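Local structure of PHB depolymerase (Penicillium funiculosum, 2D81) at residues G21-A26 with W285-W290; A226-L231 with P261-D266; Y197-M202 with G300-A305. The protein hydrolyses the biopolyester polyhydroxybutyrate, as a fungal depolymerase with a circularly permuted alpha/beta hydrolase fold. All blocks are in the same frame, centred on the assembly; numbering follows the deposited sequence.

Interaction 1: residues G21-A26 with W285-W290. With RB3 ((1R)-3-{[(1R)-3-methoxy-1-methyl-3-oxopropyl]oxy}-1-methyl-3-oxopropyl (3R)-3-hydroxybutanoate), chain C.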
loop_
_atom_site.group_PDB
_atom_site.type_symbol
_atom_site.label_atom_id
_atom_site.label_comp_id
_atom_site.label_asym_id
_atom_site.label_seq_id
_atom_site.Cartn_x
_atom_site.Cartn_y
_atom_site.Cartn_z
ATOM N N GLY A 21 -5.280 -1.429 2.415
ATOM C CA GLY A 21 -4.084 -0.742 1.957
ATOM C C GLY A 21 -3.371 -1.501 0.854
ATOM O O GLY A 21 -2.679 -0.904 0.023
ATOM N N GLY A 22 -3.536 -2.821 0.847
ATOM C CA GLY A 22 -2.997 -3.631 -0.231
ATOM C C GLY A 22 -3.808 -3.460 -1.502
ATOM O O GLY A 22 -3.254 -3.333 -2.593
ATOM N N TYR A 23 -5.130 -3.462 -1.362
ATOM C CA TYR A 23 -6.003 -3.139 -2.484
ATOM C C TYR A 23 -5.608 -1.782 -3.062
ATOM O O TYR A 23 -5.422 -1.651 -4.268
ATOM C CB TYR A 23 -7.469 -3.115 -2.029
ATOM C CG TYR A 23 -8.185 -4.446 -2.171
ATOM C CD1 TYR A 23 -8.572 -4.917 -3.424
ATOM C CD2 TYR A 23 -8.480 -5.230 -1.056
ATOM C CE1 TYR A 23 -9.241 -6.134 -3.569
ATOM C CE2 TYR A 23 -9.148 -6.457 -1.188
ATOM C CZ TYR A 23 -9.525 -6.897 -2.449
ATOM O OH TYR A 23 -10.188 -8.098 -2.596
ATOM N N MET A 24 -5.474 -0.776 -2.199
ATOM C CA MET A 24 -5.099 0.568 -2.638
ATOM C C MET A 24 -3.714 0.599 -3.288
ATOM O O MET A 24 -3.512 1.288 -4.283
ATOM C CB MET A 24 -5.151 1.544 -1.450
ATOM C CG MET A 24 -4.777 2.995 -1.775
ATOM S SD MET A 24 -5.745 3.751 -3.109
ATOM C CE MET A 24 -7.278 4.149 -2.253
ATOM N N ALA A 25 -2.762 -0.147 -2.734
ATOM C CA ALA A 25 -1.427 -0.200 -3.323
ATOM C C ALA A 25 -1.504 -0.682 -4.770
ATOM O O ALA A 25 -0.866 -0.116 -5.657
ATOM C CB ALA A 25 -0.521 -1.120 -2.509
ATOM N N ALA A 26 -2.290 -1.726 -5.006
ATOM C CA ALA A 26 -2.479 -2.228 -6.365
ATOM C C ALA A 26 -3.219 -1.211 -7.231
ATOM O O ALA A 26 -2.923 -1.070 -8.416
ATOM C CB ALA A 26 -3.242 -3.550 -6.339
ATOM N N TRP A 285 -8.786 2.346 3.347
ATOM C CA TRP A 285 -8.573 3.004 2.063
ATOM C C TRP A 285 -9.667 2.588 1.092
ATOM O O TRP A 285 -10.216 1.491 1.194
ATOM C CB TRP A 285 -7.199 2.646 1.489
ATOM C CG TRP A 285 -6.089 3.138 2.346
ATOM C CD1 TRP A 285 -5.346 2.413 3.233
ATOM C CD2 TRP A 285 -5.644 4.492 2.459
ATOM N NE1 TRP A 285 -4.465 3.237 3.896
ATOM C CE2 TRP A 285 -4.629 4.518 3.440
ATOM C CE3 TRP A 285 -6.008 5.689 1.828
ATOM C CZ2 TRP A 285 -3.972 5.696 3.806
ATOM C CZ3 TRP A 285 -5.355 6.862 2.192
ATOM C CH2 TRP A 285 -4.349 6.856 3.171
ATOM N N ASP A 286 -9.984 3.472 0.152
ATOM C CA ASP A 286 -11.163 3.292 -0.689
ATOM C C ASP A 286 -10.923 2.350 -1.869
ATOM O O ASP A 286 -10.355 2.745 -2.888
ATOM C CB ASP A 286 -11.642 4.652 -1.199
ATOM C CG ASP A 286 -12.980 4.572 -1.902
ATOM O OD1 ASP A 286 -13.590 3.480 -1.907
ATOM O OD2 ASP A 286 -13.420 5.604 -2.446
ATOM N N TRP A 287 -11.361 1.101 -1.722
ATOM C CA TRP A 287 -11.348 0.146 -2.827
ATOM C C TRP A 287 -12.762 -0.318 -3.197
ATOM O O TRP A 287 -12.934 -1.318 -3.902
ATOM C CB TRP A 287 -10.480 -1.071 -2.474
ATOM C CG TRP A 287 -10.962 -1.865 -1.289
ATOM C CD1 TRP A 287 -10.864 -1.518 0.031
ATOM C CD2 TRP A 287 -11.626 -3.135 -1.321
ATOM N NE1 TRP A 287 -11.425 -2.496 0.821
ATOM C CE2 TRP A 287 -11.901 -3.498 0.016
ATOM C CE3 TRP A 287 -12.014 -4.002 -2.352
ATOM C CZ2 TRP A 287 -12.549 -4.691 0.351
ATOM C CZ3 TRP A 287 -12.661 -5.190 -2.019
ATOM C CH2 TRP A 287 -12.920 -5.522 -0.677
ATOM N N VAL A 288 -13.773 0.413 -2.736
ATOM C CA VAL A 288 -15.160 0.007 -2.971
ATOM C C VAL A 288 -16.028 1.121 -3.548
ATOM O O VAL A 288 -17.160 0.875 -3.974
ATOM C CB VAL A 288 -15.823 -0.505 -1.673
ATOM C CG1 VAL A 288 -15.067 -1.714 -1.155
ATOM C CG2 VAL A 288 -15.854 0.604 -0.624
ATOM N N GLY A 289 -15.496 2.340 -3.556
ATOM C CA GLY A 289 -16.208 3.459 -4.148
ATOM C C GLY A 289 -16.894 4.389 -3.160
ATOM O O GLY A 289 -17.828 5.105 -3.532
ATOM N N TRP A 290 -16.441 4.393 -1.908
ATOM C CA TRP A 290 -16.978 5.323 -0.914
ATOM C C TRP A 290 -16.948 6.765 -1.415
ATOM O O TRP A 290 -17.926 7.502 -1.289
ATOM C CB TRP A 290 -16.179 5.257 0.391
ATOM C CG TRP A 290 -16.475 4.085 1.266
ATOM C CD1 TRP A 290 -17.686 3.732 1.789
ATOM C CD2 TRP A 290 -15.528 3.145 1.775
ATOM N NE1 TRP A 290 -17.550 2.628 2.599
ATOM C CE2 TRP A 290 -16.233 2.247 2.608
ATOM C CE3 TRP A 290 -14.147 2.972 1.610
ATOM C CZ2 TRP A 290 -15.605 1.191 3.272
ATOM C CZ3 TRP A 290 -13.520 1.923 2.272
ATOM C CH2 TRP A 290 -14.251 1.044 3.093
HETATM O O1M RB3 C . -11.216 -6.930 7.322
HETATM C C1A RB3 C . -10.580 -5.999 6.781
HETATM O O1A RB3 C . -10.371 -4.870 7.276
HETATM C C2A RB3 C . -10.007 -6.269 5.388
HETATM C C3A RB3 C . -10.512 -5.244 4.370
HETATM C C4A RB3 C . -9.921 -5.586 3.001
HETATM O O3A RB3 C . -11.946 -5.311 4.303
HETATM C C1B RB3 C . -12.517 -4.086 4.143
HETATM O O1B RB3 C . -11.881 -3.154 3.655
HETATM C C2B RB3 C . -13.969 -3.900 4.590
HETATM C C3B RB3 C . -14.620 -2.632 4.028
HETATM C C4B RB3 C . -14.717 -2.684 2.501
HETATM O O3B RB3 C . -15.949 -2.515 4.562
HETATM C C1C RB3 C . -15.969 -1.900 5.775
HETATM O O1C RB3 C . -15.048 -2.069 6.573
HETATM C C2C RB3 C . -17.160 -1.009 6.137
HETATM C C3C RB3 C . -17.879 -1.533 7.382
HETATM C C4C RB3 C . -19.085 -0.652 7.716
HETATM O O3C RB3 C . -18.295 -2.883 7.162
#
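The phenol ring of Tyr23 lies flat over the six-membered ring of Trp287, a face-to-face stack with centroids 3.9 Å apart and planes only 9° from parallel. The closest approach, Tyr23 CZ to Trp287 CZ3 at 3.6 Å, comes well out along both rings. Tyr23 OH reaches past the stack to Cys59 O, a hydrogen bond that fixes the far end of the side chain, while the stack resists turning of the ring. Val288 CG1 covers the opposite face of the indole, which is thus sandwiched. With CG set between the backbone N and the carbonyl carbon (chi1 62°), Trp287 presents the edge bearing NE1 to the ligand, where NE1 donates to RB3 O1B at 2.9 Å with an N-H...O angle of 157°. The ligand methyl C4B rests beside Val288 CG1 and 3.8 Å from Trp290 CH2. Helix 20-31 leaves the sheet just beyond strand 13-18, at the nucleophile elbow of the alpha/beta hydrolase fold, where the presumed catalytic serine is replaced by an engineered alanine; its first turns therefore back one wall of the polyester-binding cleft. A leucine in place of Trp287 would probably leave RB3 O1B without its N-H donor and Tyr23 without a flat partner. Deeper in, Met24 CB packs on Trp285 CB, and its chain, bent at chi2 and chi3, carries CE to 3.4 Å from Asp286 O. Trp285 CD1 meets the bare Gly21 CA at 3.6 Å. Asp286 OD1 accepts from three successive amides: Val288 N, which makes an Asx turn, Gly289 N at 2.8 Å, which makes it an Asx motif, and Trp290 N at 3.0 Å; together they curl the loop that carries Trp287, Val288 and Trp290 to the ligand.

Interaction 2: residues A226-L231 with P261-D266. With RB3 ((1R)-3-{[(1R)-3-methoxy-1-methyl-3-oxopropyl]oxy}-1-methyl-3-oxopropyl (3R)-3-hydroxybutanoate), chain C.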
loop_
_atom_site.group_PDB
_atom_site.type_symbol
_atom_site.label_atom_id
_atom_site.label_comp_id
_atom_site.label_asym_id
_atom_site.label_seq_id
_atom_site.Cartn_x
_atom_site.Cartn_y
_atom_site.Cartn_z
ATOM N N ALA A 226 3.964 3.362 2.104
ATOM C CA ALA A 226 3.420 2.210 2.821
ATOM C C ALA A 226 2.033 2.527 3.379
ATOM O O ALA A 226 1.861 3.488 4.132
ATOM C CB ALA A 226 4.362 1.806 3.954
ATOM N N LEU A 227 1.050 1.711 3.012
ATOM C CA LEU A 227 -0.345 1.984 3.351
ATOM C C LEU A 227 -0.913 1.035 4.407
ATOM O O LEU A 227 -1.001 -0.173 4.187
ATOM C CB LEU A 227 -1.207 1.911 2.086
ATOM C CG LEU A 227 -0.843 2.889 0.965
ATOM C CD1 LEU A 227 -1.658 2.557 -0.276
ATOM C CD2 LEU A 227 -1.100 4.321 1.412
ATOM N N HIS A 228 -1.310 1.594 5.546
ATOM C CA HIS A 228 -1.961 0.824 6.602
ATOM C C HIS A 228 -3.300 0.259 6.122
ATOM O O HIS A 228 -3.849 0.705 5.108
ATOM C CB HIS A 228 -2.177 1.717 7.835
ATOM C CG HIS A 228 -3.191 2.803 7.630
ATOM N ND1 HIS A 228 -4.548 2.562 7.630
ATOM C CD2 HIS A 228 -3.045 4.131 7.410
ATOM C CE1 HIS A 228 -5.195 3.695 7.420
ATOM N NE2 HIS A 228 -4.307 4.662 7.282
ATOM N N GLY A 229 -3.820 -0.729 6.847
ATOM C CA GLY A 229 -5.111 -1.304 6.505
ATOM C C GLY A 229 -6.225 -0.711 7.345
ATOM O O GLY A 229 -6.015 0.280 8.041
ATOM N N CYS A 230 -7.416 -1.300 7.287
ATOM C CA CYS A 230 -8.510 -0.822 8.128
ATOM C C CYS A 230 -8.110 -0.995 9.594
ATOM O O CYS A 230 -7.381 -1.929 9.937
ATOM C CB CYS A 230 -9.786 -1.618 7.889
ATOM S SG CYS A 230 -10.428 -1.845 6.196
ATOM N N LEU A 231 -8.596 -0.099 10.449
ATOM C CA LEU A 231 -8.322 -0.143 11.882
ATOM C C LEU A 231 -6.839 0.014 12.206
ATOM O O LEU A 231 -6.402 -0.301 13.318
ATOM C CB LEU A 231 -8.852 -1.449 12.488
ATOM C CG LEU A 231 -10.377 -1.627 12.459
ATOM C CD1 LEU A 231 -10.753 -2.991 13.014
ATOM C CD2 LEU A 231 -11.035 -0.522 13.270
ATOM N N PRO A 261 0.821 7.697 4.410
ATOM C CA PRO A 261 -0.407 8.503 4.368
ATOM C C PRO A 261 -1.385 7.924 5.393
ATOM O O PRO A 261 -1.298 6.746 5.729
ATOM C CB PRO A 261 -0.904 8.310 2.933
ATOM C CG PRO A 261 0.362 7.963 2.165
ATOM C CD PRO A 261 1.066 7.038 3.116
ATOM N N GLN A 262 -2.316 8.737 5.885
ATOM C CA GLN A 262 -3.232 8.267 6.923
ATOM C C GLN A 262 -4.695 8.427 6.536
ATOM O O GLN A 262 -5.128 9.513 6.156
ATOM C CB GLN A 262 -2.987 9.018 8.237
ATOM C CG GLN A 262 -1.573 8.889 8.807
ATOM C CD GLN A 262 -1.196 7.459 9.136
ATOM O OE1 GLN A 262 -1.974 6.719 9.735
ATOM N NE2 GLN A 262 0.012 7.066 8.756
ATOM N N ALA A 263 -5.455 7.342 6.642
ATOM C CA ALA A 263 -6.908 7.430 6.516
ATOM C C ALA A 263 -7.490 7.819 7.873
ATOM O O ALA A 263 -6.751 8.050 8.830
ATOM C CB ALA A 263 -7.481 6.088 6.055
ATOM N N ILE A 264 -8.815 7.890 7.953
ATOM C CA ILE A 264 -9.489 8.283 9.186
ATOM C C ILE A 264 -10.885 7.661 9.219
ATOM O O ILE A 264 -11.528 7.508 8.184
ATOM C CB ILE A 264 -9.620 9.834 9.268
ATOM C CG1 ILE A 264 -10.238 10.258 10.604
ATOM C CG2 ILE A 264 -10.482 10.344 8.127
ATOM C CD1 ILE A 264 -9.311 10.122 11.784
ATOM N N PRO A 265 -11.360 7.259 10.406
ATOM C CA PRO A 265 -12.700 6.673 10.444
ATOM C C PRO A 265 -13.723 7.671 9.901
ATOM O O PRO A 265 -13.622 8.875 10.147
ATOM C CB PRO A 265 -12.898 6.378 11.925
ATOM C CG PRO A 265 -11.516 5.999 12.358
ATOM C CD PRO A 265 -10.667 7.063 11.692
ATOM N N ASP A 266 -14.691 7.161 9.147
ATOM C CA ASP A 266 -15.756 7.974 8.569
ATOM C C ASP A 266 -17.076 7.230 8.749
ATOM O O ASP A 266 -17.339 6.236 8.071
ATOM C CB ASP A 266 -15.472 8.224 7.079
ATOM C CG ASP A 266 -16.654 8.837 6.340
ATOM O OD1 ASP A 266 -17.561 9.396 6.994
ATOM O OD2 ASP A 266 -16.668 8.768 5.092
HETATM O O1M RB3 C . -11.216 -6.930 7.322
HETATM C C1A RB3 C . -10.580 -5.999 6.781
HETATM O O1A RB3 C . -10.371 -4.870 7.276
HETATM C C2A RB3 C . -10.007 -6.269 5.388
HETATM C C3A RB3 C . -10.512 -5.244 4.370
HETATM C C4A RB3 C . -9.921 -5.586 3.001
HETATM O O3A RB3 C . -11.946 -5.311 4.303
HETATM C C1B RB3 C . -12.517 -4.086 4.143
HETATM O O1B RB3 C . -11.881 -3.154 3.655
HETATM C C2B RB3 C . -13.969 -3.900 4.590
HETATM C C3B RB3 C . -14.620 -2.632 4.028
HETATM C C4B RB3 C . -14.717 -2.684 2.501
HETATM O O3B RB3 C . -15.949 -2.515 4.562
HETATM C C1C RB3 C . -15.969 -1.900 5.775
HETATM O O1C RB3 C . -15.048 -2.069 6.573
HETATM C C2C RB3 C . -17.160 -1.009 6.137
HETATM C C3C RB3 C . -17.879 -1.533 7.382
HETATM C C4C RB3 C . -19.085 -0.652 7.716
HETATM O O3C RB3 C . -18.295 -2.883 7.162
HETATM O O HOH W 1 -0.034 4.271 5.953
#
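His228 meets the 261-266 loop edge-on: Ala263 N lies just 3° out of the imidazole plane and donates to NE2 at 3.0 Å, almost perfectly straight at 175°. The other ring nitrogen points back along its own chain, ND1 donating to Gly229 O at 2.7 Å. One ring nitrogen accepts and the other donates, so two in-plane bonds fix the rotation of the imidazole. Its CG sits between the backbone N and the carbonyl carbon (chi1 68°), which swings the ring across to the loop. Ala263 CB adds an apolar touch at the same edge, 3.6 Å from His228 CE1. The amide of Gln262 crosses the imidazole obliquely and brings OE1 to 3.6 Å from His228 CD2; the polar ends of Gln262 have their hydrogen bonds elsewhere, to Tyr260 O and Tyr234 N. Nearer the sheet, Leu227 crosses Pro261 at about a right angle, with CD2 3.9 Å from Pro261 CD. A water fills the place beside them, donating to Ala226 O and to Pro261 O at 2.8 Å and accepting from His228 N, and so ties together backbones that do not bond directly here. Beyond the histidine, Cys230 is bonded to Cys284 in a disulfide, its SG 3.2 Å from RB3 O1B. Strands 221-227 and 256-260 are parallel neighbours, and both loops issue from their C-terminal ends, the edge of the sheet at which alpha/beta hydrolases build the active site and substrate pocket.

Interaction 3: residues Y197-M202 with G300-A305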
loop_
_atom_site.group_PDB
_atom_site.type_symbol
_atom_site.label_atom_id
_atom_site.label_comp_id
_atom_site.label_asym_id
_atom_site.label_seq_id
_atom_site.Cartn_x
_atom_site.Cartn_y
_atom_site.Cartn_z
ATOM N N TYR A 197 -3.045 17.400 -0.980
ATOM C CA TYR A 197 -2.489 16.264 -0.243
ATOM C C TYR A 197 -3.581 15.520 0.516
ATOM O O TYR A 197 -3.326 14.475 1.112
ATOM C CB TYR A 197 -1.437 16.735 0.766
ATOM C CG TYR A 197 -0.265 17.488 0.176
ATOM C CD1 TYR A 197 0.488 18.353 0.967
ATOM C CD2 TYR A 197 0.092 17.347 -1.167
ATOM C CE1 TYR A 197 1.562 19.066 0.441
ATOM C CE2 TYR A 197 1.170 18.057 -1.705
ATOM C CZ TYR A 197 1.897 18.917 -0.891
ATOM O OH TYR A 197 2.942 19.646 -1.413
ATOM N N GLY A 198 -4.791 16.072 0.507
ATOM C CA GLY A 198 -5.860 15.519 1.319
ATOM C C GLY A 198 -7.072 15.086 0.518
ATOM O O GLY A 198 -7.190 15.389 -0.669
ATOM N N ALA A 199 -7.976 14.373 1.180
ATOM C CA ALA A 199 -9.189 13.879 0.544
ATOM C C ALA A 199 -10.152 13.410 1.620
ATOM O O ALA A 199 -9.763 13.201 2.767
ATOM C CB ALA A 199 -8.857 12.725 -0.400
ATOM N N ASN A 200 -11.414 13.244 1.251
ATOM C CA ASN A 200 -12.386 12.702 2.182
ATOM C C ASN A 200 -11.922 11.294 2.549
ATOM O O ASN A 200 -11.373 10.576 1.710
ATOM C CB ASN A 200 -13.769 12.666 1.529
ATOM C CG ASN A 200 -14.891 12.732 2.540
ATOM O OD1 ASN A 200 -14.930 13.630 3.381
ATOM N ND2 ASN A 200 -15.817 11.785 2.461
ATOM N N GLY A 201 -12.123 10.908 3.806
ATOM C CA GLY A 201 -11.676 9.601 4.254
ATOM C C GLY A 201 -10.214 9.576 4.665
ATOM O O GLY A 201 -9.702 8.535 5.085
ATOM N N MET A 202 -9.542 10.719 4.540
ATOM C CA MET A 202 -8.154 10.843 4.974
ATOM C C MET A 202 -8.008 11.815 6.141
ATOM O O MET A 202 -8.716 12.818 6.224
ATOM C CB MET A 202 -7.270 11.290 3.805
ATOM C CG MET A 202 -7.114 10.239 2.715
ATOM S SD MET A 202 -6.116 10.801 1.321
ATOM C CE MET A 202 -4.444 10.668 2.005
ATOM N N GLY A 300 -9.088 9.502 -8.793
ATOM C CA GLY A 300 -9.677 9.033 -7.550
ATOM C C GLY A 300 -9.157 9.900 -6.420
ATOM O O GLY A 300 -7.950 10.126 -6.326
ATOM N N VAL A 301 -10.047 10.402 -5.572
ATOM C CA VAL A 301 -9.662 11.477 -4.668
ATOM C C VAL A 301 -8.536 11.071 -3.723
ATOM O O VAL A 301 -7.617 11.852 -3.483
ATOM C CB VAL A 301 -10.868 12.008 -3.844
ATOM C CG1 VAL A 301 -11.871 12.684 -4.775
ATOM C CG2 VAL A 301 -11.533 10.879 -3.077
ATOM N N GLN A 302 -8.587 9.855 -3.192
ATOM C CA GLN A 302 -7.522 9.420 -2.290
ATOM C C GLN A 302 -6.224 9.122 -3.037
ATOM O O GLN A 302 -5.147 9.512 -2.588
ATOM C CB GLN A 302 -7.954 8.189 -1.485
ATOM C CG GLN A 302 -9.224 8.401 -0.667
ATOM C CD GLN A 302 -9.429 7.330 0.382
ATOM O OE1 GLN A 302 -9.056 6.172 0.186
ATOM N NE2 GLN A 302 -10.040 7.709 1.500
ATOM N N MET A 303 -6.309 8.442 -4.175
ATOM C CA MET A 303 -5.102 8.189 -4.959
ATOM C C MET A 303 -4.454 9.495 -5.409
ATOM O O MET A 303 -3.231 9.623 -5.396
ATOM C CB MET A 303 -5.402 7.316 -6.184
ATOM C CG MET A 303 -5.735 5.868 -5.852
ATOM S SD MET A 303 -5.342 4.737 -7.204
ATOM C CE MET A 303 -6.464 5.311 -8.472
ATOM N N ALA A 304 -5.273 10.463 -5.802
ATOM C CA ALA A 304 -4.756 11.753 -6.246
ATOM C C ALA A 304 -4.012 12.471 -5.118
ATOM O O ALA A 304 -2.999 13.138 -5.351
ATOM C CB ALA A 304 -5.900 12.625 -6.761
ATOM N N ALA A 305 -4.519 12.330 -3.898
ATOM C CA ALA A 305 -3.886 12.937 -2.730
ATOM C C ALA A 305 -2.528 12.296 -2.463
ATOM O O ALA A 305 -1.534 12.989 -2.249
ATOM C CB ALA A 305 -4.783 12.781 -1.509
HETATM O O HOH W 2 -8.230 14.872 -3.907
HETATM O O HOH W 3 -10.743 6.413 3.796
#
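Gln302 NE2 is gripped by two acceptors: Asn200 O, 3.2 Å away, and a water at 2.7 Å that also donates to Gly201 O. The bond to Asn200 O is nearly straight (167°) and lies in the carbonyl plane, on a lone pair. Extension of Gln302 beyond CG carries its amide out to this turn, while OE1 accepts from Asp286 N, so both ends of the amide are held. Ala199 to Met202 form a type II turn closed by Met202 N to Ala199 O. Gly201 takes a positive phi there, and a CB on it would run into Gln302 NE2. On the same helical turn, small side chains allow close approach: Ala305 CB lies 3.4 Å from Tyr197 O, and Ala199 CB is likewise 3.4 Å from Val301 O. Met202, bent at chi3, lays SD 3.7 Å from Ala305 CB. A second water donates to Val301 O and only weakly to Gly198 O. The contact thus seats the connection between antiparallel strands 187-192 and 205-210 on the first turns of the C-terminal helix 301-314, a type II turn docked on a helix of the alpha/beta hydrolase fold.

The three contacts form a compact triangle, with centres 10 Å apart for interactions 1 and 2 and 11 Å for the other two pairs. Along the chain the segments come in the order 21-26, 197-202, 226-231, 261-266, 285-290, 300-305: interaction 2 is nested inside the loops closed by both others, whereas interactions 1 and 3 cross. Direct links join them, through the probable hydrogen bonds Asp286 N to Gln302 OE1 and Ile264 N to Gly201 O, and through Met24 against Leu227. Helix 20-31, near the N-terminus, and the C-terminal helix 301-314 thereby meet beside strand 221-227 of the mixed sheet, so the second layer behind the ligand pocket draws on both ends of the permuted chain.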